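Variant surface glycoprotein MITat 1.13 (Trypanosoma brucei, PDB 6Z8H) probably forms part of the dense coat on the trypanosome surface, which lets the parasite evade host immunity by switching between antigenically distinct variants. Local coordinates at residues Val300-Leu305 and Glu320-Ile325; Lys83-Leu87 and Ser327-Arg331; Ile284-Val290 and Tyr336-Trp341. All coordinates share one frame; numbering follows the deposited sequence.

Contact 1 of 3, residues Val300-Leu305 and Glu320-Ile325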
ATOM      1  N   VAL A 300      -2.481 -22.431 -35.839  1.00 25.30           N
ATOM      2  CA  VAL A 300      -1.481 -23.261 -36.512  1.00 24.56           C
ATOM      3  C   VAL A 300      -2.069 -23.909 -37.762  1.00 26.21           C
ATOM      4  O   VAL A 300      -1.443 -23.919 -38.831  1.00 26.71           O
ATOM      5  CB  VAL A 300      -0.899 -24.311 -35.548  1.00 26.82           C
ATOM      6  CG1 VAL A 300      -0.099 -25.316 -36.334  1.00 27.31           C
ATOM      7  CG2 VAL A 300      -0.036 -23.634 -34.492  1.00 28.35           C
ATOM      8  N   ILE A 301      -3.286 -24.447 -37.651  1.00 26.17           N
ATOM      9  CA  ILE A 301      -3.942 -25.070 -38.803  1.00 26.02           C
ATOM     10  C   ILE A 301      -4.217 -24.032 -39.882  1.00 28.19           C
ATOM     11  O   ILE A 301      -3.968 -24.255 -41.072  1.00 29.91           O
ATOM     12  CB  ILE A 301      -5.241 -25.748 -38.346  1.00 27.26           C
ATOM     13  CG1 ILE A 301      -4.940 -26.846 -37.322  1.00 28.58           C
ATOM     14  CG2 ILE A 301      -5.983 -26.333 -39.564  1.00 28.13           C
ATOM     15  CD1 ILE A 301      -6.172 -27.482 -36.710  1.00 28.85           C
ATOM     16  N   LYS A 302      -4.757 -22.885 -39.484  1.00 28.12           N
ATOM     17  CA  LYS A 302      -5.169 -21.892 -40.466  1.00 26.32           C
ATOM     18  C   LYS A 302      -3.969 -21.302 -41.194  1.00 27.57           C
ATOM     19  O   LYS A 302      -4.013 -21.104 -42.416  1.00 28.87           O
ATOM     20  CB  LYS A 302      -5.959 -20.771 -39.765  1.00 26.76           C
ATOM     21  CG  LYS A 302      -7.332 -21.198 -39.229  1.00 28.51           C
ATOM     22  CD  LYS A 302      -7.888 -20.324 -38.148  1.00 31.72           C
ATOM     23  CE  LYS A 302      -8.646 -19.197 -38.613  1.00 31.17           C
ATOM     24  NZ  LYS A 302      -9.777 -19.539 -39.533  1.00 30.68           N
ATOM     25  N   ALA A 303      -2.904 -20.981 -40.458  1.00 27.23           N
ATOM     26  CA  ALA A 303      -1.797 -20.192 -40.978  1.00 27.31           C
ATOM     27  C   ALA A 303      -0.610 -21.034 -41.410  1.00 27.78           C
ATOM     28  O   ALA A 303       0.135 -20.611 -42.295  1.00 29.51           O
ATOM     29  CB  ALA A 303      -1.331 -19.175 -39.922  1.00 28.27           C
ATOM     30  N   LEU A 304      -0.382 -22.193 -40.779  1.00 27.95           N
ATOM     31  CA  LEU A 304       0.788 -23.007 -41.072  1.00 29.05           C
ATOM     32  C   LEU A 304       0.480 -24.298 -41.816  1.00 30.60           C
ATOM     33  O   LEU A 304       1.416 -24.918 -42.325  1.00 32.53           O
ATOM     34  CB  LEU A 304       1.565 -23.321 -39.789  1.00 28.69           C
ATOM     35  CG  LEU A 304       2.246 -22.111 -39.142  1.00 29.70           C
ATOM     36  CD1 LEU A 304       2.782 -22.442 -37.737  1.00 30.94           C
ATOM     37  CD2 LEU A 304       3.371 -21.591 -40.018  1.00 30.61           C
ATOM     38  N   LEU A 305      -0.787 -24.722 -41.892  1.00 29.57           N
ATOM     39  CA  LEU A 305      -1.163 -25.914 -42.647  1.00 30.71           C
ATOM     40  C   LEU A 305      -2.058 -25.578 -43.836  1.00 32.45           C
ATOM     41  O   LEU A 305      -2.714 -26.472 -44.384  1.00 33.45           O
ATOM     42  CB  LEU A 305      -1.853 -26.927 -41.741  1.00 31.49           C
ATOM     43  CG  LEU A 305      -0.969 -27.532 -40.661  1.00 34.00           C
ATOM     44  CD1 LEU A 305      -1.750 -28.521 -39.808  1.00 34.64           C
ATOM     45  CD2 LEU A 305       0.252 -28.214 -41.282  1.00 35.26           C
ATOM     46  N   GLU A 320       0.047 -33.635 -38.227  1.00 39.88           N
ATOM     47  CA  GLU A 320       0.422 -32.498 -39.057  1.00 38.46           C
ATOM     48  C   GLU A 320       0.517 -31.236 -38.217  1.00 35.69           C
ATOM     49  O   GLU A 320       1.416 -30.425 -38.422  1.00 35.67           O
ATOM     50  CB  GLU A 320      -0.563 -32.313 -40.215  1.00 39.02           C
ATOM     51  CG  GLU A 320      -0.369 -33.291 -41.365  1.00 41.21           C
ATOM     52  CD  GLU A 320       0.858 -32.967 -42.210  1.00 44.44           C
ATOM     53  OE1 GLU A 320       0.878 -31.895 -42.860  1.00 45.58           O
ATOM     54  OE2 GLU A 320       1.804 -33.792 -42.221  1.00 46.39           O
ATOM     55  N   VAL A 321      -0.390 -31.078 -37.253  1.00 33.77           N
ATOM     56  CA  VAL A 321      -0.330 -29.940 -36.334  1.00 33.92           C
ATOM     57  C   VAL A 321       0.968 -29.964 -35.540  1.00 33.61           C
ATOM     58  O   VAL A 321       1.648 -28.945 -35.394  1.00 33.94           O
ATOM     59  CB  VAL A 321      -1.559 -29.937 -35.407  1.00 33.31           C
ATOM     60  CG1 VAL A 321      -1.412 -28.890 -34.316  1.00 33.43           C
ATOM     61  CG2 VAL A 321      -2.825 -29.708 -36.218  1.00 33.65           C
ATOM     62  N   ASN A 322       1.346 -31.131 -35.021  1.00 34.61           N
ATOM     63  CA  ASN A 322       2.572 -31.193 -34.233  1.00 35.21           C
ATOM     64  C   ASN A 322       3.802 -30.927 -35.091  1.00 34.63           C
ATOM     65  O   ASN A 322       4.740 -30.259 -34.643  1.00 36.43           O
ATOM     66  CB  ASN A 322       2.676 -32.551 -33.554  1.00 39.46           C
ATOM     67  CG  ASN A 322       1.763 -32.664 -32.355  1.00 44.26           C
ATOM     68  OD1 ASN A 322       1.706 -31.760 -31.517  1.00 47.23           O
ATOM     69  ND2 ASN A 322       1.042 -33.781 -32.259  1.00 46.40           N
ATOM     70  N   ASN A 323       3.831 -31.454 -36.318  1.00 35.64           N
ATOM     71  CA  ASN A 323       4.961 -31.178 -37.201  1.00 36.19           C
ATOM     72  C   ASN A 323       5.046 -29.695 -37.548  1.00 34.38           C
ATOM     73  O   ASN A 323       6.144 -29.144 -37.683  1.00 34.14           O
ATOM     74  CB  ASN A 323       4.865 -32.048 -38.450  1.00 38.09           C
ATOM     75  CG  ASN A 323       5.282 -33.462 -38.173  1.00 41.64           C
ATOM     76  OD1 ASN A 323       6.435 -33.825 -38.387  1.00 45.43           O
ATOM     77  ND2 ASN A 323       4.354 -34.267 -37.664  1.00 43.29           N
ATOM     78  N   ALA A 324       3.901 -29.046 -37.747  1.00 32.94           N
ATOM     79  CA  ALA A 324       3.907 -27.606 -38.000  1.00 31.63           C
ATOM     80  C   ALA A 324       4.428 -26.821 -36.793  1.00 30.99           C
ATOM     81  O   ALA A 324       5.242 -25.902 -36.945  1.00 31.28           O
ATOM     82  CB  ALA A 324       2.498 -27.140 -38.360  1.00 31.29           C
ATOM     83  N   ILE A 325       3.994 -27.196 -35.588  1.00 29.41           N
ATOM     84  CA  ILE A 325       4.501 -26.570 -34.364  1.00 30.41           C
ATOM     85  C   ILE A 325       6.009 -26.755 -34.262  1.00 30.88           C
ATOM     86  O   ILE A 325       6.748 -25.801 -34.006  1.00 32.92           O
ATOM     87  CB  ILE A 325       3.772 -27.138 -33.134  1.00 29.66           C
ATOM     88  CG1 ILE A 325       2.336 -26.605 -33.102  1.00 29.82           C
ATOM     89  CG2 ILE A 325       4.508 -26.785 -31.843  1.00 29.94           C
ATOM     90  CD1 ILE A 325       1.401 -27.290 -32.118  1.00 30.53           C
TER

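Contact 2 of 3, residues Lys83-Leu87 and Ser327-Arg331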
ATOM      1  N   LYS A  83       4.299 -17.682 -38.577  1.00 25.17           N
ATOM      2  CA  LYS A  83       4.776 -18.130 -37.261  1.00 26.12           C
ATOM      3  C   LYS A  83       4.265 -17.237 -36.130  1.00 25.99           C
ATOM      4  O   LYS A  83       4.149 -17.692 -35.001  1.00 27.26           O
ATOM      5  CB  LYS A  83       6.311 -18.157 -37.259  1.00 28.75           C
ATOM      6  CG  LYS A  83       6.922 -19.118 -38.328  1.00 27.95           C
ATOM      7  CD  LYS A  83       8.438 -19.009 -38.432  1.00 33.08           C
ATOM      8  CE  LYS A  83       9.021 -20.123 -39.278  1.00 46.55           C
ATOM      9  NZ  LYS A  83      10.517 -20.065 -39.294  1.00 57.81           N
ATOM     10  N   ILE A  84       3.887 -15.996 -36.410  1.00 24.53           N
ATOM     11  CA  ILE A  84       3.428 -15.073 -35.372  1.00 23.33           C
ATOM     12  C   ILE A  84       1.918 -15.146 -35.162  1.00 23.19           C
ATOM     13  O   ILE A  84       1.440 -15.026 -34.026  1.00 22.98           O
ATOM     14  CB  ILE A  84       3.867 -13.649 -35.744  1.00 23.33           C
ATOM     15  CG1 ILE A  84       5.381 -13.577 -35.899  1.00 24.86           C
ATOM     16  CG2 ILE A  84       3.337 -12.651 -34.743  1.00 24.66           C
ATOM     17  CD1 ILE A  84       5.869 -12.285 -36.418  1.00 26.01           C
ATOM     18  N   LEU A  85       1.144 -15.338 -36.239  1.00 23.11           N
ATOM     19  CA  LEU A  85      -0.308 -15.340 -36.090  1.00 23.97           C
ATOM     20  C   LEU A  85      -0.839 -16.277 -35.010  1.00 23.96           C
ATOM     21  O   LEU A  85      -1.765 -15.872 -34.290  1.00 23.37           O
ATOM     22  CB  LEU A  85      -0.980 -15.579 -37.442  1.00 24.80           C
ATOM     23  CG  LEU A  85      -0.700 -14.542 -38.515  1.00 26.69           C
ATOM     24  CD1 LEU A  85      -1.584 -14.817 -39.748  1.00 27.41           C
ATOM     25  CD2 LEU A  85      -0.905 -13.129 -38.049  1.00 27.60           C
ATOM     26  N   PRO A  86      -0.342 -17.507 -34.844  1.00 22.89           N
ATOM     27  CA  PRO A  86      -0.896 -18.378 -33.792  1.00 22.35           C
ATOM     28  C   PRO A  86      -0.625 -17.892 -32.380  1.00 23.35           C
ATOM     29  O   PRO A  86      -1.222 -18.431 -31.445  1.00 24.29           O
ATOM     30  CB  PRO A  86      -0.204 -19.732 -34.039  1.00 24.39           C
ATOM     31  CG  PRO A  86       0.158 -19.686 -35.515  1.00 25.78           C
ATOM     32  CD  PRO A  86       0.546 -18.251 -35.758  1.00 24.97           C
ATOM     33  N   LEU A  87       0.265 -16.926 -32.217  1.00 23.42           N
ATOM     34  CA  LEU A  87       0.554 -16.379 -30.905  1.00 23.51           C
ATOM     35  C   LEU A  87      -0.395 -15.267 -30.517  1.00 22.93           C
ATOM     36  O   LEU A  87      -0.500 -14.953 -29.320  1.00 23.14           O
ATOM     37  CB  LEU A  87       1.994 -15.883 -30.908  1.00 24.12           C
ATOM     38  CG  LEU A  87       3.067 -16.880 -31.361  1.00 23.84           C
ATOM     39  CD1 LEU A  87       4.459 -16.181 -31.446  1.00 25.50           C
ATOM     40  CD2 LEU A  87       3.135 -18.141 -30.510  1.00 24.98           C
ATOM     41  N   SER A 327       8.191 -27.300 -36.681  1.00 34.85           N
ATOM     42  CA  SER A 327       8.899 -26.542 -37.713  1.00 35.96           C
ATOM     43  C   SER A 327       8.931 -25.061 -37.377  1.00 34.35           C
ATOM     44  O   SER A 327       9.927 -24.370 -37.637  1.00 35.01           O
ATOM     45  CB  SER A 327       8.216 -26.742 -39.068  1.00 37.32           C
ATOM     46  OG  SER A 327       8.378 -28.069 -39.525  1.00 39.29           O
ATOM     47  N   ALA A 328       7.850 -24.555 -36.795  1.00 32.24           N
ATOM     48  CA  ALA A 328       7.756 -23.123 -36.572  1.00 30.46           C
ATOM     49  C   ALA A 328       8.479 -22.682 -35.312  1.00 29.95           C
ATOM     50  O   ALA A 328       9.022 -21.574 -35.288  1.00 31.65           O
ATOM     51  CB  ALA A 328       6.293 -22.683 -36.482  1.00 31.15           C
ATOM     52  N   TYR A 329       8.488 -23.505 -34.261  1.00 29.85           N
ATOM     53  CA  TYR A 329       8.960 -23.058 -32.955  1.00 29.86           C
ATOM     54  C   TYR A 329      10.065 -23.940 -32.385  1.00 31.66           C
ATOM     55  O   TYR A 329      10.385 -23.814 -31.209  1.00 33.41           O
ATOM     56  CB  TYR A 329       7.788 -22.950 -31.952  1.00 28.40           C
ATOM     57  CG  TYR A 329       6.592 -22.223 -32.492  1.00 28.11           C
ATOM     58  CD1 TYR A 329       6.640 -20.864 -32.692  1.00 27.28           C
ATOM     59  CD2 TYR A 329       5.415 -22.890 -32.801  1.00 26.98           C
ATOM     60  CE1 TYR A 329       5.569 -20.187 -33.261  1.00 27.02           C
ATOM     61  CE2 TYR A 329       4.346 -22.227 -33.334  1.00 27.24           C
ATOM     62  CZ  TYR A 329       4.395 -20.852 -33.507  1.00 26.48           C
ATOM     63  OH  TYR A 329       3.303 -20.198 -34.093  1.00 28.24           O
ATOM     64  N   GLY A 330      10.684 -24.783 -33.199  1.00 32.05           N
ATOM     65  CA  GLY A 330      11.545 -25.830 -32.715  1.00 32.53           C
ATOM     66  C   GLY A 330      10.743 -26.973 -32.123  1.00 32.52           C
ATOM     67  O   GLY A 330       9.558 -26.848 -31.812  1.00 32.50           O
ATOM     68  N   ARG A 331      11.421 -28.110 -31.955  1.00 34.08           N
ATOM     69  CA  ARG A 331      10.760 -29.324 -31.486  1.00 35.30           C
ATOM     70  C   ARG A 331      10.071 -29.058 -30.150  1.00 36.82           C
ATOM     71  O   ARG A 331      10.713 -28.644 -29.180  1.00 37.13           O
ATOM     72  CB  ARG A 331      11.775 -30.467 -31.359  1.00 36.28           C
ATOM     73  CG  ARG A 331      11.163 -31.779 -30.915  1.00 38.67           C
ATOM     74  CD  ARG A 331      12.094 -32.952 -31.209  1.00 40.79           C
ATOM     75  NE  ARG A 331      12.391 -33.065 -32.636  1.00 42.32           N
ATOM     76  CZ  ARG A 331      11.611 -33.685 -33.519  1.00 43.47           C
ATOM     77  NH1 ARG A 331      10.476 -34.250 -33.126  1.00 42.94           N
ATOM     78  NH2 ARG A 331      11.958 -33.735 -34.800  1.00 45.09           N
TER

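Contact 3 of 3, residues Ile284-Val290 and Tyr336-Trp341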
ATOM      1  N   ILE A 284       3.448 -14.529 -21.695  1.00 24.12           N
ATOM      2  CA  ILE A 284       3.383 -14.770 -23.130  1.00 23.70           C
ATOM      3  C   ILE A 284       4.662 -15.414 -23.637  1.00 24.96           C
ATOM      4  O   ILE A 284       4.617 -16.218 -24.570  1.00 25.67           O
ATOM      5  CB  ILE A 284       3.103 -13.423 -23.829  1.00 22.63           C
ATOM      6  CG1 ILE A 284       1.660 -12.998 -23.584  1.00 24.16           C
ATOM      7  CG2 ILE A 284       3.361 -13.519 -25.341  1.00 23.97           C
ATOM      8  CD1 ILE A 284       1.365 -11.551 -23.899  1.00 25.08           C
ATOM      9  N   THR A 285       5.810 -15.109 -23.033  1.00 25.71           N
ATOM     10  CA  THR A 285       7.085 -15.652 -23.491  1.00 27.32           C
ATOM     11  C   THR A 285       7.320 -17.088 -23.013  1.00 27.95           C
ATOM     12  O   THR A 285       8.357 -17.671 -23.331  1.00 28.85           O
ATOM     13  CB  THR A 285       8.244 -14.760 -23.031  1.00 28.58           C
ATOM     14  OG1 THR A 285       8.137 -14.576 -21.618  1.00 29.63           O
ATOM     15  CG2 THR A 285       8.236 -13.408 -23.729  1.00 29.71           C
ATOM     16  N   ASP A 286       6.370 -17.672 -22.288  1.00 27.94           N
ATOM     17  CA  ASP A 286       6.407 -19.068 -21.870  1.00 28.56           C
ATOM     18  C   ASP A 286       5.595 -19.902 -22.866  1.00 28.89           C
ATOM     19  O   ASP A 286       4.362 -19.825 -22.893  1.00 29.18           O
ATOM     20  CB  ASP A 286       5.838 -19.184 -20.459  1.00 29.36           C
ATOM     21  CG  ASP A 286       5.765 -20.607 -19.977  1.00 30.21           C
ATOM     22  OD1 ASP A 286       6.245 -21.512 -20.699  1.00 31.89           O
ATOM     23  OD2 ASP A 286       5.221 -20.815 -18.863  1.00 32.89           O
ATOM     24  N   PHE A 287       6.279 -20.746 -23.642  1.00 30.34           N
ATOM     25  CA  PHE A 287       5.572 -21.531 -24.657  1.00 30.54           C
ATOM     26  C   PHE A 287       4.467 -22.375 -24.034  1.00 30.85           C
ATOM     27  O   PHE A 287       3.417 -22.584 -24.640  1.00 31.83           O
ATOM     28  CB  PHE A 287       6.540 -22.411 -25.451  1.00 31.18           C
ATOM     29  CG  PHE A 287       5.951 -22.981 -26.720  1.00 32.15           C
ATOM     30  CD1 PHE A 287       5.669 -22.157 -27.796  1.00 32.14           C
ATOM     31  CD2 PHE A 287       5.679 -24.338 -26.828  1.00 32.86           C
ATOM     32  CE1 PHE A 287       5.132 -22.664 -28.950  1.00 34.60           C
ATOM     33  CE2 PHE A 287       5.142 -24.861 -27.998  1.00 33.96           C
ATOM     34  CZ  PHE A 287       4.876 -24.017 -29.052  1.00 34.26           C
ATOM     35  N   ASN A 288       4.665 -22.860 -22.812  1.00 32.39           N
ATOM     36  CA  ASN A 288       3.632 -23.680 -22.188  1.00 35.00           C
ATOM     37  C   ASN A 288       2.355 -22.895 -21.916  1.00 35.35           C
ATOM     38  O   ASN A 288       1.275 -23.490 -21.834  1.00 36.57           O
ATOM     39  CB  ASN A 288       4.149 -24.285 -20.884  1.00 36.78           C
ATOM     40  CG  ASN A 288       5.213 -25.351 -21.111  1.00 38.02           C
ATOM     41  OD1 ASN A 288       5.212 -26.067 -22.125  1.00 38.64           O
ATOM     42  ND2 ASN A 288       6.130 -25.460 -20.163  1.00 38.88           N
ATOM     43  N   ALA A 289       2.447 -21.572 -21.786  1.00 33.01           N
ATOM     44  CA  ALA A 289       1.240 -20.784 -21.598  1.00 33.08           C
ATOM     45  C   ALA A 289       0.483 -20.608 -22.905  1.00 33.75           C
ATOM     46  O   ALA A 289      -0.745 -20.467 -22.894  1.00 37.16           O
ATOM     47  CB  ALA A 289       1.600 -19.400 -21.059  1.00 31.16           C
ATOM     48  N   VAL A 290       1.189 -20.597 -24.032  1.00 30.92           N
ATOM     49  CA  VAL A 290       0.571 -20.435 -25.347  1.00 32.07           C
ATOM     50  C   VAL A 290       0.112 -21.765 -25.924  1.00 34.46           C
ATOM     51  O   VAL A 290      -0.986 -21.856 -26.483  1.00 34.37           O
ATOM     52  CB  VAL A 290       1.583 -19.745 -26.281  1.00 31.57           C
ATOM     53  CG1 VAL A 290       1.097 -19.782 -27.669  1.00 30.99           C
ATOM     54  CG2 VAL A 290       1.840 -18.326 -25.822  1.00 30.41           C
ATOM     55  N   TYR A 336      11.278 -21.464 -28.958  1.00 32.31           N
ATOM     56  CA  TYR A 336      10.338 -20.345 -28.906  1.00 30.75           C
ATOM     57  C   TYR A 336      11.009 -19.061 -28.442  1.00 31.24           C
ATOM     58  O   TYR A 336      10.678 -17.970 -28.928  1.00 31.65           O
ATOM     59  CB  TYR A 336       9.185 -20.703 -27.965  1.00 29.88           C
ATOM     60  CG  TYR A 336       8.109 -19.654 -27.765  1.00 28.63           C
ATOM     61  CD1 TYR A 336       7.353 -19.192 -28.834  1.00 28.25           C
ATOM     62  CD2 TYR A 336       7.828 -19.153 -26.494  1.00 28.63           C
ATOM     63  CE1 TYR A 336       6.362 -18.255 -28.650  1.00 26.70           C
ATOM     64  CE2 TYR A 336       6.830 -18.221 -26.306  1.00 27.63           C
ATOM     65  CZ  TYR A 336       6.105 -17.766 -27.394  1.00 27.53           C
ATOM     66  OH  TYR A 336       5.116 -16.850 -27.227  1.00 27.54           O
ATOM     67  N   ASN A 337      11.949 -19.169 -27.503  1.00 30.96           N
ATOM     68  CA  ASN A 337      12.683 -18.018 -26.999  1.00 31.06           C
ATOM     69  C   ASN A 337      14.030 -17.829 -27.680  1.00 33.28           C
ATOM     70  O   ASN A 337      14.431 -16.689 -27.942  1.00 33.59           O
ATOM     71  CB  ASN A 337      12.889 -18.173 -25.494  1.00 30.92           C
ATOM     72  CG  ASN A 337      11.570 -18.338 -24.741  1.00 31.21           C
ATOM     73  OD1 ASN A 337      11.240 -19.450 -24.294  1.00 32.24           O
ATOM     74  ND2 ASN A 337      10.791 -17.239 -24.623  1.00 31.62           N
ATOM     75  N   THR A 338      14.737 -18.920 -27.994  1.00 33.51           N
ATOM     76  CA  THR A 338      16.059 -18.782 -28.587  1.00 34.55           C
ATOM     77  C   THR A 338      16.001 -18.378 -30.053  1.00 34.78           C
ATOM     78  O   THR A 338      16.983 -17.826 -30.559  1.00 36.59           O
ATOM     79  CB  THR A 338      16.852 -20.081 -28.432  1.00 35.44           C
ATOM     80  OG1 THR A 338      16.099 -21.175 -28.976  1.00 36.43           O
ATOM     81  CG2 THR A 338      17.160 -20.345 -26.971  1.00 36.00           C
ATOM     82  N   LYS A 339      14.884 -18.624 -30.742  1.00 33.73           N
ATOM     83  CA  LYS A 339      14.775 -18.299 -32.164  1.00 33.83           C
ATOM     84  C   LYS A 339      13.521 -17.468 -32.450  1.00 33.36           C
ATOM     85  O   LYS A 339      13.609 -16.371 -33.016  1.00 34.50           O
ATOM     86  CB  LYS A 339      14.794 -19.572 -33.025  1.00 35.45           C
ATOM     87  CG  LYS A 339      16.064 -20.384 -32.877  1.00 39.10           C
ATOM     88  CD  LYS A 339      17.207 -19.857 -33.741  1.00 42.73           C
ATOM     89  CE  LYS A 339      17.895 -21.011 -34.481  1.00 44.83           C
ATOM     90  NZ  LYS A 339      19.157 -20.605 -35.173  1.00 46.48           N
ATOM     91  N   THR A 340      12.342 -17.943 -32.031  1.00 31.19           N
ATOM     92  CA  THR A 340      11.118 -17.270 -32.466  1.00 29.83           C
ATOM     93  C   THR A 340      11.072 -15.836 -31.953  1.00 29.28           C
ATOM     94  O   THR A 340      10.811 -14.904 -32.709  1.00 29.14           O
ATOM     95  CB  THR A 340       9.864 -18.016 -32.006  1.00 30.48           C
ATOM     96  OG1 THR A 340      10.028 -19.418 -32.206  1.00 30.12           O
ATOM     97  CG2 THR A 340       8.646 -17.545 -32.790  1.00 31.77           C
ATOM     98  N   TRP A 341      11.288 -15.644 -30.658  1.00 28.56           N
ATOM     99  CA  TRP A 341      11.243 -14.292 -30.116  1.00 28.74           C
ATOM    100  C   TRP A 341      12.436 -13.456 -30.556  1.00 30.44           C
ATOM    101  O   TRP A 341      12.328 -12.227 -30.655  1.00 29.76           O
ATOM    102  CB  TRP A 341      11.093 -14.323 -28.590  1.00 28.15           C
ATOM    103  CG  TRP A 341       9.649 -14.299 -28.203  1.00 27.67           C
ATOM    104  CD1 TRP A 341       8.876 -15.355 -27.827  1.00 27.92           C
ATOM    105  CD2 TRP A 341       8.783 -13.163 -28.242  1.00 26.85           C
ATOM    106  NE1 TRP A 341       7.580 -14.939 -27.613  1.00 28.45           N
ATOM    107  CE2 TRP A 341       7.502 -13.590 -27.842  1.00 26.93           C
ATOM    108  CE3 TRP A 341       8.973 -11.821 -28.555  1.00 27.73           C
ATOM    109  CZ2 TRP A 341       6.411 -12.716 -27.764  1.00 26.35           C
ATOM    110  CZ3 TRP A 341       7.894 -10.961 -28.472  1.00 27.38           C
ATOM    111  CH2 TRP A 341       6.637 -11.407 -28.057  1.00 27.73           C
TER
HETATM  112  O   HOH W   1       9.433 -20.967 -23.608  1.00 31.66           O

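Contact 1 of 3, residues Val300-Leu305 and Glu320-Ile325
Val300 and Leu304 of helix 294-304, with Leu305 of the turn that follows, converge on Ala324 of helix 318-329 in an apolar packing. It lies in a helical lobe at the end of the long helices, far from the five-stranded sheet of this chain. Long paired helices with a helical lobe at one end fit the A-type variant surface glycoprotein N-terminal domain. The axes of 300-304 and 320-325 pass 10.1 Å apart at closest, with a crossing angle of 62°. The methyl group of Ala324 points at the facing segment and is met from several sides. Val300 CG1 lies 3.8 Å from Ala324 CB. Leu305 CD2 reaches Ala324 CB at the same distance, 3.8 Å. Leu304 touches more loosely, with its CB 4.2 Å from Ala324 CB.

Val300 splits its two branches between neighbours. CG1 stands anti to the backbone N (chi1 168°) and takes the Ala324 side. CG2 goes the other way and meets Ile325 CG1 at 4.0 Å; these two side chains run roughly at right angles. Ile301 and Val321 cross obliquely, and Ile301 CG1 comes within 3.7 Å of Val321 CG2. Leu305 CD1 touches the same methyl at 3.9 Å, so Val321 CG2 rests against both side chains.

Pro86 of helix 78-129 packs on Val300 from outside the pair, and Ala303 packs on Leu380 of the second subunit. Glu320 lies at the exposed border, where its aliphatic CB still touches Leu305. Leu305 forks there: CD1 sits by the backbone N of Val321, while CD2 rests 3.8 Å from Glu320 O.

Contact 2 of 3, residues Lys83-Leu87 and Ser327-Arg331
Lys83 and Ala328 bring the two backbones closest, with CA atoms 5.9 Å apart. The helix through 83-87 is kinked. Pro86 has no N-H to give, and Leu87 N turns to Ile84 O at 2.9 Å instead of bonding to the turn before. In the other segment Gly330 is the first residue to leave helical angles, with a positive phi of 75°.

Leu87 N lies too far from Lys83 O to bond it, which is consistent with Lys83 O being available to a side chain. Tyr329 OH donates to Lys83 O at 2.8 Å. The C=O...O angle is 131°, and the hydroxyl is tilted out of the carbonyl plane. Lys83 O sits at the ring edge, near the plane of the tyrosine. Pro86 packs beside the same hydroxyl, its CG 3.5 Å from Tyr329 OH. Here the proline kink in the long helix 78-129 of this A-type variant surface glycoprotein domain meets the end part of helix 318-329.

The side chains of Leu87 and Tyr329 lie antiparallel, side by side, with Leu87 CD2 4.2 Å from Tyr329 CE1. With CG beside its own backbone N (chi1 -48°), the tyrosine ring swings back over its neighbour. Ala328 CB sits 3.7 Å above the centre of the Tyr329 ring. Phe287 and Thr340 also pack on this ring. Further out, the extended chain of Lys83 runs alongside Ala328, with Lys83 CG 4.1 Å from Ala328 CB.

Contact 3 of 3, residues Ile284-Val290 and Tyr336-Trp341
Thr285 O accepts from Asn337 ND2 at 2.8 Å. The bond is nearly straight (172° at the hydrogen) and lies in the carbonyl plane, on a lone pair; it is also in the plane of the asparagine amide. The other end of that amide faces water 1, which accepts from Phe287 N at 3.2 Å. Its spacing to Asn337 OD1 is unusually short, so that half of the bridge is doubtful in detail.

One residue earlier, Ile284 O takes the hydroxyl of Tyr336, with OH to O 2.8 Å. The ring stands anti to its backbone N (chi1 179°), which sends the hydroxyl to the carbonyl just ahead of the short helix 287-291. Asp286 is the N-cap of that helix, and its OD1 accepts from Asn288 N at 3.0 Å. The partner helix, 336-345 of this A-type variant surface glycoprotein domain, starts with a pi-type turn in which Trp341 N bonds to Tyr336 O at 3.0 Å.

The Tyr336 ring is held between two aromatic residues. Phe287 CD1 lies 3.4 Å above one face of the Tyr336 ring, offset toward the rim, with the two ring planes at 57°. Trp341 CD1 lies 3.7 Å from the plane of the Tyr336 ring on the opposite face. The indole in turn has Thr285 CG2 over one of its own faces, and its CZ2 is 4.0 Å from Ile284 CG2.

All three contacts lie on one side of the chain's centre, in the same helical lobe. Contact 2 is buried and sits between the others, its centre about 8 Å from that of contact 1 and about 9 Å from that of contact 3. Contacts 1 and 3 are only partly buried. Helix 318-329 serves both contact 1 and contact 2, and helix 336-345 follows it into contact 3. Contact 1 is aliphatic packing, whereas contact 2 adds a tyrosine-to-carbonyl bond at a kink. Contact 3 is the most polar and aromatic. Leu304 packs on Ala328 between contacts 1 and 2, Leu87 on Tyr336 between contacts 2 and 3, and Ile325 on Phe287 between contacts 1 and 3.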